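Local structure of putative xanthine dehydrogenase YAGS fad-binding subunit (Escherichia coli, 5G5G) at residues Thr285-Arg290 against Leu358-Ile363; Ala364-Ala369 against Gly711-Asp716. The protein binds the molybdenum centre and its pterin cytosine dinucleotide and probably oxidises aldehydes to carboxylic acids as the large subunit of a three-chain periplasmic oxidase. All coordinates share one frame; numbering follows the deposited sequence. Where two conformers were deposited one is given.

Overall arrangement
Contacts 1 and 2 follow each other along one helix, 354-372, with their centres about 10 Å apart. Contact 1 lies deeper: the touching residues of 285-290 and 358-363 are all buried, and a sheet strand meets the helix through methyl groups and the flat of one amide. Contact 2 lies further from the centre of the chain and is partly open to solvent. There 364-369 meets the loop 711-716, from a much later part of the chain, through paired arginines and carboxylates. The two join where Leu289 CD1 packs on Ala364 CB at 3.9 Å and where Ile363 touches Val714 and Arg713. Tyr180 of strand 174-182 borders both.

Contact 1. Residues Thr285-Arg290 against Leu358-Ile363; sequences TLQHLR and LMALEI
Gln287 and Leu289, two residues apart on one face of the strand, both bear on Ala360 of the helix. The Ala360 methyl sits over the flat of the Gln287 amide, with CB 3.3 Å from OE1 and 3.6 Å from CD. Three polar partners hold that amide in this pose: Gln287 NE2 donates to Thr285 OG1 at 2.9 Å, tilted 19° from the amide plane, and also to the carbonyl of Pro356, while His304 bonds to OE1. A leucine in its place would probably leave Thr285, His304 and the Pro356 carbonyl without the amide that joins them. Leu289 was modelled in two conformers; in the one described, CG lies beside the backbone N (chi1 -85°) and CD1 is pressed against the helix backbone, 3.6 Å from Leu361 CA. Leu289 CD1 is also 3.8 Å from Ala360 CB. Leu289 CD2 meets Leu361 CD1 more loosely, at 4.2 Å, the two leucine side chains crossing at about a right angle. Strand and helix run roughly the same way, their axes 9.2 Å apart and 27° from parallel. In the molybdopterin cofactor-binding domain helix 354-372 thus packs on one face of a mixed sheet, in which the strand lies between antiparallel neighbours 299-310 and 174-182; Tyr180 of the latter also touches Ala360, and Met359 and Ile363 of the helix pack on helix 698-710.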
ATOM      1  N   THR C 285       8.287  17.171  -4.728  1.00 13.12           N
ATOM      2  CA  THR C 285       9.318  17.949  -5.399  1.00 13.32           C
ATOM      3  C   THR C 285       8.725  18.905  -6.444  1.00 13.45           C
ATOM      4  O   THR C 285       7.658  18.700  -6.981  1.00 13.27           O
ATOM      5  CB  THR C 285      10.435  17.090  -6.086  1.00 13.40           C
ATOM      6  OG1 THR C 285       9.886  16.420  -7.240  1.00 13.76           O
ATOM      7  CG2 THR C 285      11.016  16.051  -5.099  1.00 13.73           C
ATOM      8  N   LEU C 286       9.504  19.927  -6.767  1.00 13.98           N
ATOM      9  CA  LEU C 286       9.207  20.869  -7.848  1.00 14.95           C
ATOM     10  C   LEU C 286      10.565  21.015  -8.570  1.00 14.38           C
ATOM     11  O   LEU C 286      11.534  21.470  -7.966  1.00 14.99           O
ATOM     12  CB  LEU C 286       8.666  22.175  -7.276  1.00 16.05           C
ATOM     13  CG  LEU C 286       8.176  23.257  -8.230  1.00 18.42           C
ATOM     14  CD1 LEU C 286       7.339  24.267  -7.457  1.00 20.03           C
ATOM     15  CD2 LEU C 286       9.316  23.961  -8.954  1.00 19.44           C
ATOM     16  N   GLN C 287      10.644  20.563  -9.802  1.00 13.95           N
ATOM     17  CA  GLN C 287      11.928  20.412 -10.482  1.00 13.79           C
ATOM     18  C   GLN C 287      11.966  21.207 -11.783  1.00 14.50           C
ATOM     19  O   GLN C 287      10.998  21.174 -12.556  1.00 14.65           O
ATOM     20  CB  GLN C 287      12.193  18.962 -10.794  1.00 13.46           C
ATOM     21  CG  GLN C 287      12.168  18.051  -9.560  1.00 13.20           C
ATOM     22  CD  GLN C 287      12.456  16.627  -9.912  1.00 12.88           C
ATOM     23  OE1 GLN C 287      13.476  16.295 -10.530  1.00 13.03           O
ATOM     24  NE2 GLN C 287      11.606  15.766  -9.467  1.00 12.79           N
ATOM     25  N   HIS C 288      13.091  21.850 -12.035  1.00 14.58           N
ATOM     26  CA  HIS C 288      13.266  22.659 -13.248  1.00 15.25           C
ATOM     27  C   HIS C 288      14.443  22.084 -14.039  1.00 14.82           C
ATOM     28  O   HIS C 288      15.570  22.053 -13.529  1.00 14.58           O
ATOM     29  CB  HIS C 288      13.493  24.109 -12.842  1.00 16.56           C
ATOM     30  CG  HIS C 288      13.520  25.056 -13.992  1.00 18.09           C
ATOM     31  ND1 HIS C 288      14.158  26.274 -13.931  1.00 20.08           N
ATOM     32  CD2 HIS C 288      13.009  24.959 -15.237  1.00 18.60           C
ATOM     33  CE1 HIS C 288      14.016  26.900 -15.095  1.00 20.55           C
ATOM     34  NE2 HIS C 288      13.317  26.119 -15.903  1.00 19.46           N
ATOM     35  N   LEU C 289      14.175  21.645 -15.274  0.50 14.70           N
ATOM     36  CA  LEU C 289      15.161  20.998 -16.132  0.50 14.50           C
ATOM     37  C   LEU C 289      15.339  21.801 -17.408  0.50 15.04           C
ATOM     38  O   LEU C 289      14.350  22.108 -18.099  0.50 14.77           O
ATOM     39  CB  LEU C 289      14.703  19.588 -16.475  0.50 14.34           C
ATOM     40  CG  LEU C 289      15.101  18.574 -15.413  0.50 13.83           C
ATOM     41  CD1 LEU C 289      14.249  17.320 -15.512  0.50 13.98           C
ATOM     42  CD2 LEU C 289      16.556  18.187 -15.558  0.50 14.04           C
ATOM     43  N   ARG C 290      16.592  22.137 -17.707  1.00 15.15           N
ATOM     44  CA  ARG C 290      16.941  22.849 -18.931  1.00 16.00           C
ATOM     45  C   ARG C 290      18.044  22.004 -19.589  1.00 15.68           C
ATOM     46  O   ARG C 290      19.131  21.825 -19.000  1.00 15.66           O
ATOM     47  CB  ARG C 290      17.409  24.256 -18.631  1.00 17.54           C
ATOM     48  CG  ARG C 290      16.376  25.060 -17.836  1.00 19.04           C
ATOM     49  CD  ARG C 290      17.033  26.292 -17.267  1.00 20.82           C
ATOM     50  NE  ARG C 290      17.179  27.261 -18.288  1.00 23.29           N
ATOM     51  CZ  ARG C 290      18.020  28.315 -18.256  1.00 26.40           C
ATOM     52  NH1 ARG C 290      18.865  28.523 -17.214  1.00 27.06           N
ATOM     53  NH2 ARG C 290      18.021  29.174 -19.273  1.00 26.67           N
ATOM     54  N   LEU C 358      14.226  10.972 -11.597  1.00 11.14           N
ATOM     55  CA  LEU C 358      13.979  10.320 -12.897  1.00 11.36           C
ATOM     56  C   LEU C 358      12.563  10.493 -13.364  1.00 11.33           C
ATOM     57  O   LEU C 358      12.325  10.500 -14.574  1.00 11.23           O
ATOM     58  CB  LEU C 358      14.341   8.819 -12.829  1.00 11.14           C
ATOM     59  CG  LEU C 358      15.847   8.587 -12.631  1.00 11.11           C
ATOM     60  CD1 LEU C 358      16.077   7.172 -12.121  1.00 11.25           C
ATOM     61  CD2 LEU C 358      16.576   8.768 -13.953  1.00 11.36           C
ATOM     62  N   MET C 359      11.614  10.654 -12.439  1.00 11.29           N
ATOM     63  CA  MET C 359      10.226  10.965 -12.866  1.00 11.99           C
ATOM     64  C   MET C 359      10.192  12.268 -13.710  1.00 12.44           C
ATOM     65  O   MET C 359       9.419  12.355 -14.659  1.00 13.16           O
ATOM     66  CB  MET C 359       9.289  11.091 -11.688  1.00 12.35           C
ATOM     67  CG  MET C 359       8.859   9.750 -11.115  1.00 12.07           C
ATOM     68  SD  MET C 359       8.076   9.801  -9.502  1.00 13.37           S
ATOM     69  CE  MET C 359       6.408  10.198  -9.972  1.00 13.67           C
ATOM     70  N   ALA C 360      11.065  13.206 -13.382  1.00 12.01           N
ATOM     71  CA  ALA C 360      11.261  14.434 -14.160  1.00 12.81           C
ATOM     72  C   ALA C 360      12.250  14.257 -15.330  1.00 13.13           C
ATOM     73  O   ALA C 360      11.893  14.576 -16.468  1.00 12.77           O
ATOM     74  CB  ALA C 360      11.694  15.564 -13.258  1.00 13.49           C
ATOM     75  N   LEU C 361      13.494  13.847 -15.044  1.00 12.46           N
ATOM     76  CA  LEU C 361      14.509  13.810 -16.055  1.00 13.17           C
ATOM     77  C   LEU C 361      14.117  12.969 -17.272  1.00 13.24           C
ATOM     78  O   LEU C 361      14.395  13.365 -18.431  1.00 13.36           O
ATOM     79  CB  LEU C 361      15.862  13.306 -15.474  1.00 12.94           C
ATOM     80  CG  LEU C 361      16.989  13.052 -16.448  1.00 13.05           C
ATOM     81  CD1 LEU C 361      17.374  14.395 -17.098  1.00 13.51           C
ATOM     82  CD2 LEU C 361      18.161  12.458 -15.697  1.00 13.25           C
ATOM     83  N   GLU C 362      13.495  11.814 -17.026  1.00 12.60           N
ATOM     84  CA  GLU C 362      13.191  10.864 -18.110  1.00 12.70           C
ATOM     85  C   GLU C 362      11.993  11.277 -18.976  1.00 12.88           C
ATOM     86  O   GLU C 362      11.902  10.868 -20.127  1.00 13.23           O
ATOM     87  CB  GLU C 362      13.050   9.441 -17.536  1.00 11.95           C
ATOM     88  CG  GLU C 362      14.363   8.967 -16.946  1.00 12.06           C
ATOM     89  CD  GLU C 362      15.477   8.861 -17.997  1.00 13.30           C
ATOM     90  OE1 GLU C 362      15.276   8.117 -18.988  1.00 12.94           O
ATOM     91  OE2 GLU C 362      16.576   9.506 -17.825  1.00 14.62           O
ATOM     92  N   ILE C 363      11.161  12.182 -18.472  1.00 12.26           N
ATOM     93  CA  ILE C 363      10.199  12.887 -19.383  1.00 12.30           C
ATOM     94  C   ILE C 363      10.955  13.934 -20.193  1.00 12.78           C
ATOM     95  O   ILE C 363      10.744  14.032 -21.395  1.00 13.81           O
ATOM     96  CB  ILE C 363       9.005  13.556 -18.646  1.00 12.35           C
ATOM     97  CG1 ILE C 363       8.198  12.522 -17.870  1.00 12.17           C
ATOM     98  CG2 ILE C 363       8.140  14.318 -19.623  1.00 12.56           C
ATOM     99  CD1 ILE C 363       7.060  13.080 -17.004  1.00 12.42           C
TER

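Contact 2. Residues Ala364-Ala369 against Gly711-Asp716; sequences AIDELA and GIRVRD
Arg713, two residues beyond the positive-phi Gly711 that follows helix 698-710, reaches Asp366 end-on. Arg713 NH1 and NH2 converge on the single oxygen Asp366 OD2, at 2.9 Å and 3.1 Å. NH1 uses the anti lone pair of OD2, whereas NH2 comes from above the carboxylate plane; the carboxylate and guanidinium planes are 76° apart. A bend at chi2 (-79°) carries the arginine alongside Glu367, whose CG lies 3.6 Å above the centre of the guanidinium plane. NH2 has a second charged partner in Glu370, one helical turn on from Asp366, and Tyr707 adds a cation-pi contact. The loop is thus joined by salt bridges to helix 354-372 in the molybdopterin cofactor-binding domain, across more than 300 residues of sequence. Two residues on, Arg715 grips Glu367 side-on, one nitrogen to each oxygen: NH2 to OE1 at 2.8 Å, nearly straight, and NE to OE2 at 2.9 Å. Both oxygens lie close to the guanidinium plane, although the carboxylate is turned 41° from it. OE2 is also bonded to Tyr180 OH, which would help fix the rotation of the carboxylate. Arg713 CB lies 3.8 Å above the Arg715 guanidinium plane, toward its rim, and the Arg715 backbone pairs with Thr181 of strand 174-182.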
ATOM      1  N   ALA C 364      11.787  14.748 -19.545  1.00 12.38           N
ATOM      2  CA  ALA C 364      12.558  15.797 -20.220  1.00 12.88           C
ATOM      3  C   ALA C 364      13.386  15.239 -21.359  1.00 13.13           C
ATOM      4  O   ALA C 364      13.421  15.799 -22.459  1.00 13.88           O
ATOM      5  CB  ALA C 364      13.428  16.604 -19.233  1.00 13.04           C
ATOM      6  N   ILE C 365      14.005  14.073 -21.134  1.00 12.72           N
ATOM      7  CA  ILE C 365      14.796  13.443 -22.178  1.00 12.63           C
ATOM      8  C   ILE C 365      13.881  13.017 -23.341  1.00 12.96           C
ATOM      9  O   ILE C 365      14.250  13.180 -24.503  1.00 13.50           O
ATOM     10  CB  ILE C 365      15.572  12.229 -21.583  1.00 12.50           C
ATOM     11  CG1 ILE C 365      16.720  12.691 -20.631  1.00 12.69           C
ATOM     12  CG2 ILE C 365      16.157  11.308 -22.666  1.00 12.69           C
ATOM     13  CD1 ILE C 365      17.828  13.487 -21.254  1.00 13.38           C
ATOM     14  N   ASP C 366      12.714  12.462 -23.039  1.00 12.99           N
ATOM     15  CA  ASP C 366      11.727  12.117 -24.068  1.00 13.48           C
ATOM     16  C   ASP C 366      11.346  13.376 -24.848  1.00 14.22           C
ATOM     17  O   ASP C 366      11.247  13.330 -26.080  1.00 15.01           O
ATOM     18  CB  ASP C 366      10.498  11.458 -23.464  1.00 13.47           C
ATOM     19  CG  ASP C 366       9.709  10.650 -24.489  1.00 13.99           C
ATOM     20  OD1 ASP C 366      10.255   9.676 -25.037  1.00 14.21           O
ATOM     21  OD2 ASP C 366       8.533  10.980 -24.716  1.00 14.99           O
ATOM     22  N   GLU C 367      11.137  14.498 -24.153  1.00 14.63           N
ATOM     23  CA  GLU C 367      10.818  15.779 -24.838  1.00 15.32           C
ATOM     24  C   GLU C 367      11.943  16.265 -25.743  1.00 15.67           C
ATOM     25  O   GLU C 367      11.694  16.706 -26.869  1.00 16.10           O
ATOM     26  CB  GLU C 367      10.426  16.887 -23.859  1.00 15.88           C
ATOM     27  CG  GLU C 367       9.180  16.545 -23.006  1.00 15.83           C
ATOM     28  CD  GLU C 367       8.620  17.727 -22.244  1.00 16.32           C
ATOM     29  OE1 GLU C 367       8.388  18.739 -22.929  1.00 17.42           O
ATOM     30  OE2 GLU C 367       8.431  17.621 -21.011  1.00 15.36           O
ATOM     31  N   LEU C 368      13.188  16.174 -25.243  1.00 15.09           N
ATOM     32  CA  LEU C 368      14.313  16.621 -26.026  1.00 15.05           C
ATOM     33  C   LEU C 368      14.548  15.736 -27.241  1.00 15.08           C
ATOM     34  O   LEU C 368      14.787  16.238 -28.318  1.00 15.21           O
ATOM     35  CB  LEU C 368      15.564  16.749 -25.156  1.00 14.92           C
ATOM     36  CG  LEU C 368      16.800  17.333 -25.837  1.00 15.11           C
ATOM     37  CD1 LEU C 368      16.614  18.733 -26.428  1.00 15.92           C
ATOM     38  CD2 LEU C 368      17.948  17.315 -24.834  1.00 14.96           C
ATOM     39  N   ALA C 369      14.416  14.415 -27.072  1.00 15.00           N
ATOM     40  CA  ALA C 369      14.593  13.473 -28.178  1.00 15.14           C
ATOM     41  C   ALA C 369      13.550  13.758 -29.289  1.00 15.87           C
ATOM     42  O   ALA C 369      13.872  13.798 -30.473  1.00 16.00           O
ATOM     43  CB  ALA C 369      14.484  12.033 -27.675  1.00 14.53           C
ATOM     44  N   GLY C 711      -0.829  12.046 -27.166  1.00 16.87           N
ATOM     45  CA  GLY C 711      -0.253  13.328 -27.488  1.00 17.48           C
ATOM     46  C   GLY C 711      -0.263  14.380 -26.384  1.00 17.24           C
ATOM     47  O   GLY C 711      -0.030  15.550 -26.686  1.00 18.09           O
ATOM     48  N   ILE C 712      -0.584  14.001 -25.154  1.00 16.77           N
ATOM     49  CA  ILE C 712      -0.700  14.935 -24.031  1.00 16.83           C
ATOM     50  C   ILE C 712       0.454  14.728 -23.049  1.00 16.25           C
ATOM     51  O   ILE C 712       0.614  13.619 -22.445  1.00 15.97           O
ATOM     52  CB  ILE C 712      -2.052  14.759 -23.284  1.00 17.06           C
ATOM     53  CG1 ILE C 712      -3.231  14.762 -24.249  1.00 17.72           C
ATOM     54  CG2 ILE C 712      -2.174  15.785 -22.128  1.00 17.77           C
ATOM     55  CD1 ILE C 712      -4.518  14.199 -23.625  1.00 18.13           C
ATOM     56  N   ARG C 713       1.284  15.773 -22.873  1.00 16.79           N
ATOM     57  CA  ARG C 713       2.321  15.748 -21.842  1.00 17.13           C
ATOM     58  C   ARG C 713       1.750  16.190 -20.520  1.00 17.34           C
ATOM     59  O   ARG C 713       1.066  17.216 -20.450  1.00 19.01           O
ATOM     60  CB  ARG C 713       3.451  16.694 -22.172  1.00 17.64           C
ATOM     61  CG  ARG C 713       4.246  16.306 -23.373  1.00 17.97           C
ATOM     62  CD  ARG C 713       5.233  15.214 -23.041  1.00 17.54           C
ATOM     63  NE  ARG C 713       6.060  14.983 -24.219  1.00 17.57           N
ATOM     64  CZ  ARG C 713       6.895  13.957 -24.358  1.00 16.77           C
ATOM     65  NH1 ARG C 713       7.013  13.033 -23.426  1.00 16.14           N
ATOM     66  NH2 ARG C 713       7.597  13.856 -25.471  1.00 17.75           N
ATOM     67  N   VAL C 714       1.945  15.398 -19.482  1.00 17.02           N
ATOM     68  CA  VAL C 714       1.518  15.796 -18.159  1.00 16.75           C
ATOM     69  C   VAL C 714       2.772  15.780 -17.280  1.00 16.65           C
ATOM     70  O   VAL C 714       3.437  14.734 -17.118  1.00 17.99           O
ATOM     71  CB  VAL C 714       0.472  14.815 -17.595  1.00 16.69           C
ATOM     72  CG1 VAL C 714       0.077  15.202 -16.168  1.00 16.41           C
ATOM     73  CG2 VAL C 714      -0.720  14.744 -18.539  1.00 17.89           C
ATOM     74  N   ARG C 715       3.074  16.926 -16.684  1.00 16.08           N
ATOM     75  CA  ARG C 715       4.342  17.061 -15.952  1.00 16.08           C
ATOM     76  C   ARG C 715       4.172  17.141 -14.439  1.00 15.47           C
ATOM     77  O   ARG C 715       5.148  17.277 -13.720  1.00 15.23           O
ATOM     78  CB  ARG C 715       5.094  18.284 -16.496  1.00 16.75           C
ATOM     79  CG  ARG C 715       5.305  18.271 -17.991  1.00 17.22           C
ATOM     80  CD  ARG C 715       6.225  19.387 -18.426  1.00 17.56           C
ATOM     81  NE  ARG C 715       6.422  19.328 -19.854  1.00 18.44           N
ATOM     82  CZ  ARG C 715       5.576  19.812 -20.759  1.00 18.58           C
ATOM     83  NH1 ARG C 715       4.487  20.488 -20.392  1.00 19.04           N
ATOM     84  NH2 ARG C 715       5.867  19.690 -22.045  1.00 18.96           N
ATOM     85  N   ASP C 716       2.929  17.093 -13.973  0.57 15.32           N
ATOM     86  CA  ASP C 716       2.586  17.048 -12.555  0.57 15.24           C
ATOM     87  C   ASP C 716       1.966  15.672 -12.259  0.57 14.46           C
ATOM     88  O   ASP C 716       0.867  15.346 -12.701  0.57 14.19           O
ATOM     89  CB  ASP C 716       1.671  18.212 -12.116  0.57 16.42           C
ATOM     90  CG  ASP C 716       0.344  18.227 -12.832  0.57 17.59           C
ATOM     91  OD1 ASP C 716       0.372  18.275 -14.077  0.57 19.00           O
ATOM     92  OD2 ASP C 716      -0.722  18.200 -12.155  0.57 17.88           O
TER